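Local coordinates for CpuTA1 (Curtobacterium pusillum, PDB 5K3W), which binds pyridoxal-5'-phosphate and belongs to the class IV aminotransferase family, at residues A[66-69]-A[70-74]; A[143-146]-A[147-151]; A[224-227]-A[228-232]; A[234-237]-A[238-242]; A[291-294]-A[295-299]. One frame throughout, in Å; residues are numbered along the deposited sequence.

Along the chain the five contacts come in series, contact 1 first and contact 5 last. Contacts 3 and 4 adjoin: the loop after strand 220-224 runs straight into helix 234-245, and both touch pyridoxal-5'-phosphate, while contact 1 brings H72 of the same pocket. Contacts 1 and 4 have centres 13 Å apart and meet where L71 and H72 pack on T234. Contact 5, on helix 290-307, touches both contact 4 and contact 2: its centre is 12 Å from that of contact 4, with L296 and Y299 against F242, and 13 Å from that of contact 2, with N297 against R146. Contacts 1, 3 and 4 thus supply part of the cofactor pocket, while 2 and 5 lie further out.

Contact 1 of 5, residues A[66-69]-A[70-74]; sequences PQAL and ELHLG
The imidazole of H72, part of the pyridoxal-5'-phosphate pocket, turns back toward the residues that lead into its own helix, and this is the dense side of the contact. Its CD2 sits 3.2 Å from Q67 O, which approaches the ring edge in the ring plane. A chi1 of -79° places the ring beside the backbone N of H72. One water joins the same two residues again, donating to Q67 O at 3.2 Å and lying 3.0 Å from H72 NE2; the other ring nitrogen, ND1, is hydrogen-bonded to E57. A68 occupies the N-cap position of helix 69-82, with a positive phi of 57° that turns the chain into the helix. The first helical bonds follow: H72 N to A68 O at 2.9 Å, nearly straight at 173°, then L73 N to L69 O, also 2.9 Å. On the inner flank L69 CD1 comes within 4.3 Å of L73 CG, and L73 packs on W93 of helix 90-108. The outer side is looser: E70 and L71 are exposed, A68 CB comes no nearer than 4.3 Å to L71 CB, and E70 turns its carboxylate to a salt bridge with R94.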
# COMPACT_ATOMS: atom_id res chain seq x y z
N PRO A 66 -19.26 16.31 11.09
CA PRO A 66 -17.91 15.99 10.59
C PRO A 66 -17.00 17.21 10.66
O PRO A 66 -17.35 18.30 10.18
CB PRO A 66 -18.17 15.57 9.13
CG PRO A 66 -19.65 15.41 9.01
CD PRO A 66 -20.26 16.32 10.01
N GLN A 67 -15.82 17.03 11.24
CA GLN A 67 -14.90 18.15 11.38
C GLN A 67 -14.10 18.39 10.10
O GLN A 67 -13.59 17.45 9.48
CB GLN A 67 -13.93 17.91 12.52
CG GLN A 67 -14.55 17.83 13.88
CD GLN A 67 -13.50 17.75 14.97
OE1 GLN A 67 -12.49 17.06 14.82
NE2 GLN A 67 -13.72 18.47 16.05
N ALA A 68 -13.99 19.66 9.71
CA ALA A 68 -13.14 20.05 8.59
C ALA A 68 -13.53 19.33 7.31
O ALA A 68 -12.68 18.97 6.49
CB ALA A 68 -11.66 19.82 8.92
N LEU A 69 -14.84 19.12 7.13
CA LEU A 69 -15.31 18.25 6.06
C LEU A 69 -14.80 18.70 4.69
O LEU A 69 -14.39 17.86 3.87
CB LEU A 69 -16.84 18.17 6.06
CG LEU A 69 -17.45 17.22 5.01
CD1 LEU A 69 -16.90 15.80 5.17
CD2 LEU A 69 -18.97 17.20 5.02
N GLU A 70 -14.81 20.01 4.43
CA GLU A 70 -14.42 20.48 3.10
C GLU A 70 -12.92 20.31 2.87
O GLU A 70 -12.51 19.92 1.77
CB GLU A 70 -14.84 21.95 2.91
CG GLU A 70 -14.60 22.52 1.52
CD GLU A 70 -15.54 21.95 0.44
OE1 GLU A 70 -16.59 21.37 0.77
OE2 GLU A 70 -15.22 22.09 -0.75
N LEU A 71 -12.10 20.59 3.88
CA LEU A 71 -10.67 20.29 3.79
C LEU A 71 -10.43 18.81 3.49
O LEU A 71 -9.65 18.47 2.59
CB LEU A 71 -9.98 20.65 5.10
CG LEU A 71 -9.38 22.03 5.32
CD1 LEU A 71 -8.49 21.93 6.54
CD2 LEU A 71 -8.59 22.47 4.08
N HIS A 72 -11.08 17.91 4.25
CA HIS A 72 -10.92 16.49 3.99
C HIS A 72 -11.29 16.15 2.55
O HIS A 72 -10.57 15.41 1.86
CB HIS A 72 -11.74 15.65 4.97
CG HIS A 72 -11.13 15.50 6.33
ND1 HIS A 72 -10.05 14.67 6.59
CD2 HIS A 72 -11.46 16.05 7.52
CE1 HIS A 72 -9.73 14.74 7.87
NE2 HIS A 72 -10.57 15.56 8.46
N LEU A 73 -12.42 16.68 2.06
CA LEU A 73 -12.83 16.37 0.70
C LEU A 73 -11.84 16.92 -0.30
O LEU A 73 -11.54 16.27 -1.31
CB LEU A 73 -14.21 16.95 0.40
CG LEU A 73 -15.39 16.35 1.16
CD1 LEU A 73 -16.68 17.01 0.68
CD2 LEU A 73 -15.44 14.82 1.00
N GLY A 74 -11.33 18.13 -0.05
CA GLY A 74 -10.32 18.69 -0.92
C GLY A 74 -9.09 17.80 -0.99
O GLY A 74 -8.54 17.58 -2.07
O HOH W 1 -11.67 15.57 11.29

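Contact 2 of 5, residues A[143-146]-A[147-151]; sequences SQQR and LGIRV
Q145 and I149 pack across two overlapping beta turns that lead from the loop after strand 131-138 into strand 149-155. The turns are of type I, judged by the phi and psi angles of Q145, R146 and L147, and each is closed by a backbone bond: L147 N to Q144 O at 2.8 Å, and G148 N to Q145 O at 3.1 Å. In both, the donor stands well above the carbonyl plane, not on a lone pair; a second bond from G148 N to Q144 O is weak.

The side chain of Q145 can be followed outward. CB meets the I149 methyl CG2 at 3.9 Å. CG stands beside the backbone N (chi1 -53°), and a bend at chi2 swings the amide back over the same methyl, so that CD is 4.0 Å from I149 CG2. At the tip NE2 still grazes that methyl, while OE1 accepts a hydrogen bond from R273. One branch of I149 therefore underlies most of the glutamine, the two side chains crossing at a slant.

L147 is placed on the solvent side, where its CG lies 3.5 Å from S143 O. R146 turns the other way, reaching E113 by a salt bridge and the carbonyls of V272 and R273 by hydrogen bonds. G148, with phi 163°, takes backbone angles that suit a residue without CB, which would be jammed against the carbonyl O of L147. Beside it one water accepts from Q144 NE2 and donates to G148 O at 3.0 Å.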
# COMPACT_ATOMS: atom_id res chain seq x y z
N SER A 143 -8.53 8.63 25.13
CA SER A 143 -8.36 9.53 26.27
C SER A 143 -6.97 9.42 26.86
O SER A 143 -6.37 10.43 27.26
CB SER A 143 -9.41 9.22 27.33
OG SER A 143 -9.41 7.84 27.62
N GLN A 144 -6.44 8.21 26.95
CA GLN A 144 -5.10 8.04 27.52
C GLN A 144 -4.04 8.65 26.62
O GLN A 144 -3.19 9.42 27.08
CB GLN A 144 -4.84 6.55 27.77
CG GLN A 144 -3.76 6.29 28.78
CD GLN A 144 -4.01 7.05 30.07
OE1 GLN A 144 -5.15 7.17 30.53
NE2 GLN A 144 -2.93 7.59 30.66
N GLN A 145 -4.07 8.34 25.31
CA GLN A 145 -3.08 8.89 24.39
C GLN A 145 -3.13 10.42 24.37
O GLN A 145 -2.09 11.07 24.23
CB GLN A 145 -3.28 8.31 22.98
CG GLN A 145 -3.31 6.76 22.94
CD GLN A 145 -2.52 6.13 21.78
OE1 GLN A 145 -2.60 6.54 20.61
NE2 GLN A 145 -1.74 5.10 22.11
N ARG A 146 -4.31 11.02 24.53
CA ARG A 146 -4.40 12.47 24.60
C ARG A 146 -3.67 13.05 25.81
O ARG A 146 -3.44 14.26 25.84
CB ARG A 146 -5.87 12.91 24.62
CG ARG A 146 -6.56 12.64 23.30
CD ARG A 146 -8.01 13.05 23.30
NE ARG A 146 -8.62 12.59 22.05
CZ ARG A 146 -9.92 12.55 21.81
NH1 ARG A 146 -10.80 12.94 22.72
NH2 ARG A 146 -10.34 12.10 20.64
N LEU A 147 -3.27 12.22 26.78
CA LEU A 147 -2.49 12.70 27.91
C LEU A 147 -0.99 12.47 27.76
O LEU A 147 -0.21 13.10 28.48
CB LEU A 147 -2.95 12.03 29.21
CG LEU A 147 -4.43 12.15 29.61
CD1 LEU A 147 -4.68 11.50 30.96
CD2 LEU A 147 -4.89 13.60 29.62
N GLY A 148 -0.57 11.59 26.85
CA GLY A 148 0.84 11.34 26.62
C GLY A 148 1.14 10.06 25.87
O GLY A 148 0.49 9.04 26.10
N ILE A 149 2.13 10.11 24.96
CA ILE A 149 2.62 8.96 24.22
C ILE A 149 4.14 9.01 24.17
O ILE A 149 4.74 10.09 24.17
CB ILE A 149 2.07 8.91 22.77
CG1 ILE A 149 2.28 10.25 22.07
CG2 ILE A 149 0.62 8.48 22.71
CD1 ILE A 149 1.92 10.22 20.59
N ARG A 150 4.76 7.83 24.13
CA ARG A 150 6.18 7.71 23.83
C ARG A 150 6.38 7.47 22.33
O ARG A 150 5.68 6.66 21.72
CB ARG A 150 6.80 6.55 24.62
CG ARG A 150 6.60 6.65 26.13
CD ARG A 150 7.21 5.45 26.87
NE ARG A 150 8.65 5.27 26.63
CZ ARG A 150 9.61 5.92 27.29
NH1 ARG A 150 9.31 6.81 28.23
NH2 ARG A 150 10.88 5.70 27.00
N VAL A 151 7.36 8.15 21.75
CA VAL A 151 7.57 8.10 20.32
C VAL A 151 9.04 7.79 20.01
O VAL A 151 9.94 8.09 20.80
CB VAL A 151 7.12 9.43 19.65
CG1 VAL A 151 7.25 9.35 18.13
CG2 VAL A 151 5.68 9.74 20.04
O HOH W 2 -0.46 8.58 28.89

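Contact 3 of 5, residues A[224-227]-A[228-232]. With PLP (pyridoxal-5'-phosphate), chain C.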
# COMPACT_ATOMS: atom_id res chain seq x y z
N PRO A 224 6.61 20.55 10.04
CA PRO A 224 7.31 20.34 8.77
C PRO A 224 6.47 20.84 7.60
O PRO A 224 5.29 20.51 7.49
CB PRO A 224 7.52 18.82 8.71
CG PRO A 224 7.46 18.35 10.14
CD PRO A 224 6.48 19.30 10.82
N GLN A 225 7.08 21.64 6.73
CA GLN A 225 6.35 22.14 5.58
C GLN A 225 5.94 20.97 4.68
O GLN A 225 6.62 19.95 4.60
CB GLN A 225 7.17 23.19 4.83
CG GLN A 225 8.44 22.69 4.16
CD GLN A 225 9.20 23.81 3.46
OE1 GLN A 225 9.56 24.81 4.08
NE2 GLN A 225 9.42 23.66 2.16
N THR A 226 4.79 21.11 4.02
CA THR A 226 4.04 19.97 3.51
C THR A 226 4.31 19.65 2.04
O THR A 226 3.59 18.84 1.45
CB THR A 226 2.53 20.19 3.73
OG1 THR A 226 2.07 21.24 2.88
CG2 THR A 226 2.26 20.57 5.17
N ASP A 227 5.31 20.27 1.43
CA ASP A 227 5.83 19.77 0.17
C ASP A 227 6.95 18.74 0.37
O ASP A 227 7.51 18.27 -0.62
CB ASP A 227 6.34 20.93 -0.68
CG ASP A 227 7.45 21.70 -0.02
OD1 ASP A 227 7.68 21.51 1.20
OD2 ASP A 227 8.10 22.52 -0.70
N GLN A 228 7.26 18.37 1.61
CA GLN A 228 8.29 17.37 1.87
C GLN A 228 7.76 15.94 1.71
O GLN A 228 8.24 15.03 2.39
CB GLN A 228 8.87 17.57 3.27
CG GLN A 228 9.76 18.80 3.41
CD GLN A 228 10.12 19.12 4.85
OE1 GLN A 228 11.21 18.79 5.33
NE2 GLN A 228 9.19 19.76 5.55
N GLY A 229 6.80 15.74 0.83
CA GLY A 229 6.27 14.40 0.63
C GLY A 229 5.49 13.88 1.82
O GLY A 229 5.60 12.70 2.16
N ILE A 230 4.68 14.74 2.44
CA ILE A 230 3.87 14.43 3.61
C ILE A 230 2.48 14.99 3.38
O ILE A 230 2.25 15.79 2.46
CB ILE A 230 4.46 15.04 4.90
CG1 ILE A 230 4.31 16.57 4.87
CG2 ILE A 230 5.92 14.66 5.06
CD1 ILE A 230 4.75 17.27 6.12
N LEU A 231 1.54 14.60 4.24
CA LEU A 231 0.19 15.13 4.18
C LEU A 231 0.13 16.51 4.81
O LEU A 231 0.81 16.80 5.79
CB LEU A 231 -0.79 14.20 4.89
CG LEU A 231 -1.43 13.06 4.09
CD1 LEU A 231 -0.41 12.13 3.51
CD2 LEU A 231 -2.33 12.29 5.01
N ALA A 232 -0.69 17.39 4.22
CA ALA A 232 -1.11 18.60 4.90
C ALA A 232 -2.26 18.19 5.81
O ALA A 232 -3.33 17.83 5.32
CB ALA A 232 -1.55 19.68 3.91
N1 PLP C . 0.05 11.85 8.03
C2 PLP C . -0.53 10.73 7.52
C2A PLP C . 0.31 9.71 6.76
C3 PLP C . -1.88 10.53 7.68
O3 PLP C . -2.44 9.37 7.12
C4 PLP C . -2.64 11.46 8.35
C4A PLP C . -4.12 11.29 8.58
C5 PLP C . -2.07 12.58 8.87
C6 PLP C . -0.71 12.77 8.70
C5A PLP C . -2.92 13.59 9.63
O4P PLP C . -3.99 14.10 8.85
P PLP C . -5.34 14.57 9.55
O1P PLP C . -5.06 15.53 10.68
O2P PLP C . -6.13 13.39 10.06
O3P PLP C . -6.19 15.31 8.54
O HOH W 3 4.47 16.88 -0.33
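Q228 leaves the chain with CG beside its backbone N (chi1 -72°) and runs on extended, which carries its amide back to Q225; Q225 itself starts with CG between N and carbonyl carbon (chi1 66°), sending its own amide across the first at about a right angle. The two amide planes are nearly perpendicular. Q228 NE2 donates to Q225 O at 2.7 Å, in the carbonyl plane and on a lone pair, with an N-H...O angle of 161°. A weak backbone bond from Q228 N to the same oxygen spans a beta turn at 225-228, so one carbonyl is approached by both ends of one residue. Q225 NE2 in turn donates at 2.9 Å to D227 OD1, which accepts on its syn lone pair. I230 CD1 packs 4.1 Å from P224 CB. A water links T226 O and G229 N, donating to T226 O at 2.8 Å and accepting a weak bond from G229 N.

Beyond, L231 lies over one face of the pyridoxal-5'-phosphate ring, its CD2 3.2 Å from C3 of the cofactor. The loop joins strand 220-224 to helix 234-245: at one end Q225 bonds by its backbone to R253 of strand 250-253, and at the other A232 O accepts from R75 of helix 69-82.

Contact 4 of 5, residues A[234-237]-A[238-242]. With PLP (pyridoxal-5'-phosphate), chain C.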
# COMPACT_ATOMS: atom_id res chain seq x y z
N THR A 234 -5.36 18.15 8.24
CA THR A 234 -6.47 19.01 8.65
C THR A 234 -6.35 19.36 10.13
O THR A 234 -6.66 20.49 10.52
CB THR A 234 -7.82 18.36 8.32
OG1 THR A 234 -8.03 17.18 9.11
CG2 THR A 234 -7.88 17.99 6.85
N THR A 235 -5.85 18.44 10.97
CA THR A 235 -5.73 18.75 12.40
C THR A 235 -4.62 19.76 12.66
O THR A 235 -4.81 20.70 13.45
CB THR A 235 -5.48 17.46 13.19
OG1 THR A 235 -6.43 16.47 12.80
CG2 THR A 235 -5.61 17.72 14.69
N GLN A 236 -3.48 19.61 11.99
CA GLN A 236 -2.38 20.56 12.13
C GLN A 236 -2.83 21.99 11.81
O GLN A 236 -2.45 22.94 12.52
CB GLN A 236 -1.21 20.14 11.23
CG GLN A 236 -0.09 21.14 11.16
CD GLN A 236 -0.33 22.21 10.09
OE1 GLN A 236 -0.58 21.89 8.92
NE2 GLN A 236 -0.26 23.47 10.48
N ALA A 237 -3.60 22.16 10.74
CA ALA A 237 -4.11 23.50 10.46
C ALA A 237 -4.96 24.01 11.62
O ALA A 237 -4.82 25.17 12.03
CB ALA A 237 -4.89 23.53 9.14
N ALA A 238 -5.84 23.17 12.17
CA ALA A 238 -6.63 23.64 13.30
C ALA A 238 -5.75 23.89 14.52
O ALA A 238 -6.09 24.73 15.36
CB ALA A 238 -7.74 22.66 13.64
N VAL A 239 -4.63 23.17 14.64
CA VAL A 239 -3.73 23.40 15.77
C VAL A 239 -3.04 24.74 15.62
O VAL A 239 -2.83 25.46 16.61
CB VAL A 239 -2.71 22.27 15.91
CG1 VAL A 239 -1.60 22.71 16.88
CG2 VAL A 239 -3.39 21.00 16.39
N PHE A 240 -2.63 25.10 14.40
CA PHE A 240 -2.09 26.43 14.20
C PHE A 240 -3.11 27.50 14.57
O PHE A 240 -2.77 28.52 15.19
CB PHE A 240 -1.62 26.59 12.76
CG PHE A 240 -0.21 26.12 12.53
CD1 PHE A 240 0.43 25.34 13.49
CD2 PHE A 240 0.50 26.48 11.40
CE1 PHE A 240 1.73 24.91 13.30
CE2 PHE A 240 1.80 26.05 11.20
CZ PHE A 240 2.41 25.26 12.16
N ASP A 241 -4.38 27.28 14.23
CA ASP A 241 -5.39 28.26 14.59
C ASP A 241 -5.44 28.46 16.10
O ASP A 241 -5.50 29.60 16.58
CB ASP A 241 -6.76 27.84 14.05
CG ASP A 241 -6.87 28.04 12.55
OD1 ASP A 241 -7.84 27.53 11.94
OD2 ASP A 241 -5.97 28.70 11.98
N PHE A 242 -5.38 27.36 16.85
CA PHE A 242 -5.41 27.47 18.31
C PHE A 242 -4.26 28.33 18.81
O PHE A 242 -4.48 29.28 19.57
CB PHE A 242 -5.37 26.07 18.93
CG PHE A 242 -5.10 26.06 20.40
CD1 PHE A 242 -6.15 26.06 21.31
CD2 PHE A 242 -3.81 26.04 20.89
CE1 PHE A 242 -5.90 26.05 22.67
CE2 PHE A 242 -3.56 26.03 22.25
CZ PHE A 242 -4.61 26.03 23.14
N1 PLP C . 0.05 11.85 8.03
C2 PLP C . -0.53 10.73 7.52
C2A PLP C . 0.31 9.71 6.76
C3 PLP C . -1.88 10.53 7.68
O3 PLP C . -2.44 9.37 7.12
C4 PLP C . -2.64 11.46 8.35
C4A PLP C . -4.12 11.29 8.58
C5 PLP C . -2.07 12.58 8.87
C6 PLP C . -0.71 12.77 8.70
C5A PLP C . -2.92 13.59 9.63
O4P PLP C . -3.99 14.10 8.85
P PLP C . -5.34 14.57 9.55
O1P PLP C . -5.06 15.53 10.68
O2P PLP C . -6.13 13.39 10.06
O3P PLP C . -6.19 15.31 8.54
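The amide of Q236 stands almost upright on the phenyl ring of F240: NE2 is 3.1 Å above the ring plane, over its centre, with the amide and ring planes 76° apart. Y252 meets the same ring edge-to-face and also hydrogen-bonds Q236 NE2 through its OH, which would help set the rotation of the amide. This is an amide-aromatic contact one turn apart on helix 234-245, the helix of the beta-alpha-beta crossover between strands 220-224 and 250-253. Q236 gets there with CG anti to its backbone N (chi1 173°) and a bend at chi2 of -86° that folds the amide along the helix toward F240. Backbone i to i+4 bonds accompany this, such as F240 N to Q236 O at 2.9 Å, while V239 CG2 lies 3.3 Å from T235 O.

The opening turn of the helix holds the phosphate of pyridoxal-5'-phosphate, an anion whose charge would probably be eased by the helix N-terminus. T234 grips O3P twice, through its backbone N at 3.0 Å and its OG1 at 2.7 Å. T235 repeats the pattern on a second oxygen: its N donates to PLP O1P at 3.0 Å, and its OG1 donates to that same O1P at 2.7 Å.

Contact 5 of 5, residues A[291-294]-A[295-299]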
# COMPACT_ATOMS: atom_id res chain seq x y z
N ALA A 291 -2.17 21.23 31.09
CA ALA A 291 -3.26 22.19 30.91
C ALA A 291 -3.31 22.71 29.48
O ALA A 291 -4.39 22.74 28.86
CB ALA A 291 -3.12 23.35 31.89
N LEU A 292 -2.16 23.12 28.94
CA LEU A 292 -2.13 23.63 27.57
C LEU A 292 -2.61 22.57 26.58
O LEU A 292 -3.34 22.88 25.63
CB LEU A 292 -0.72 24.11 27.24
CG LEU A 292 -0.45 24.54 25.80
CD1 LEU A 292 -1.01 25.94 25.52
CD2 LEU A 292 1.05 24.46 25.48
N THR A 293 -2.22 21.31 26.80
CA THR A 293 -2.64 20.25 25.88
C THR A 293 -4.12 19.94 26.05
O THR A 293 -4.83 19.72 25.06
CB THR A 293 -1.78 19.01 26.11
OG1 THR A 293 -0.41 19.31 25.77
CG2 THR A 293 -2.27 17.86 25.25
N ALA A 294 -4.60 19.90 27.29
CA ALA A 294 -6.03 19.74 27.52
C ALA A 294 -6.82 20.87 26.86
O ALA A 294 -7.91 20.64 26.31
CB ALA A 294 -6.32 19.68 29.02
N ASP A 295 -6.29 22.09 26.90
CA ASP A 295 -6.96 23.19 26.20
C ASP A 295 -6.91 22.98 24.69
O ASP A 295 -7.88 23.29 23.99
CB ASP A 295 -6.31 24.52 26.57
CG ASP A 295 -6.57 24.93 28.02
OD1 ASP A 295 -7.32 24.21 28.72
OD2 ASP A 295 -6.04 25.99 28.45
N LEU A 296 -5.79 22.50 24.18
CA LEU A 296 -5.68 22.23 22.75
C LEU A 296 -6.74 21.22 22.31
O LEU A 296 -7.48 21.44 21.34
CB LEU A 296 -4.28 21.71 22.43
CG LEU A 296 -3.99 21.41 20.97
CD1 LEU A 296 -4.13 22.66 20.12
CD2 LEU A 296 -2.59 20.84 20.88
N ASN A 297 -6.84 20.11 23.04
CA ASN A 297 -7.81 19.09 22.68
C ASN A 297 -9.24 19.60 22.83
O ASN A 297 -10.10 19.29 21.99
CB ASN A 297 -7.55 17.85 23.53
CG ASN A 297 -6.43 17.01 22.95
OD1 ASN A 297 -6.31 16.91 21.73
ND2 ASN A 297 -5.60 16.43 23.81
N ALA A 298 -9.51 20.40 23.86
CA ALA A 298 -10.83 20.99 24.00
C ALA A 298 -11.14 21.93 22.84
O ALA A 298 -12.26 21.91 22.29
CB ALA A 298 -10.95 21.71 25.34
N TYR A 299 -10.17 22.73 22.42
CA TYR A 299 -10.36 23.53 21.20
C TYR A 299 -10.60 22.63 20.00
O TYR A 299 -11.54 22.85 19.23
CB TYR A 299 -9.16 24.43 20.94
CG TYR A 299 -9.26 25.17 19.62
CD1 TYR A 299 -9.88 26.41 19.55
CD2 TYR A 299 -8.74 24.63 18.45
CE1 TYR A 299 -9.98 27.09 18.35
CE2 TYR A 299 -8.85 25.30 17.24
CZ TYR A 299 -9.46 26.53 17.20
OH TYR A 299 -9.56 27.22 15.99
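T293 and N297 stand one helical turn apart and point the same way, side by side, with the methyl CG2 of T293 3.9 Å from N297 ND2. Helical spacing puts them on one flank, and their rotamers set which atoms meet. T293 places CG2 anti to the backbone N and OG1 anti to the carbonyl carbon (chi1 -64°), which turns the methyl to N297 and lets the hydroxyl hydrogen-bond W267 NE1. N297, at chi1 -82°, keeps its CG beside the backbone N, so the amide lies back along the preceding turn and ND2 comes 3.6 Å from T293 O. That is proximity only: the T293 carbonyl is instead held by N297 N at 2.9 Å, while the amide oxygen accepts from A275 N.

D295 adopts a similar first torsion on another flank. Its carboxylate folds back toward A291 O, with CG at 3.2 Å and OD1 at 3.3 Å from that oxygen. As OD1 and A291 O are both acceptors, no bond joins them; the carbonyl takes D295 N at 2.8 Å, and OD2 forms a salt bridge with R246. L296 is arranged differently: it sends CG away from its backbone N, and only its CB, 3.3 Å from T293 O, rests on the preceding turn.

All of this lies on helix 290-307, which packs against helix 234-245 and strand 274-278: L296 meets F242 of the helix and A275 of the strand, and T293 touches P277 of that strand, while Y299 reaches D241 and E245 of the helix.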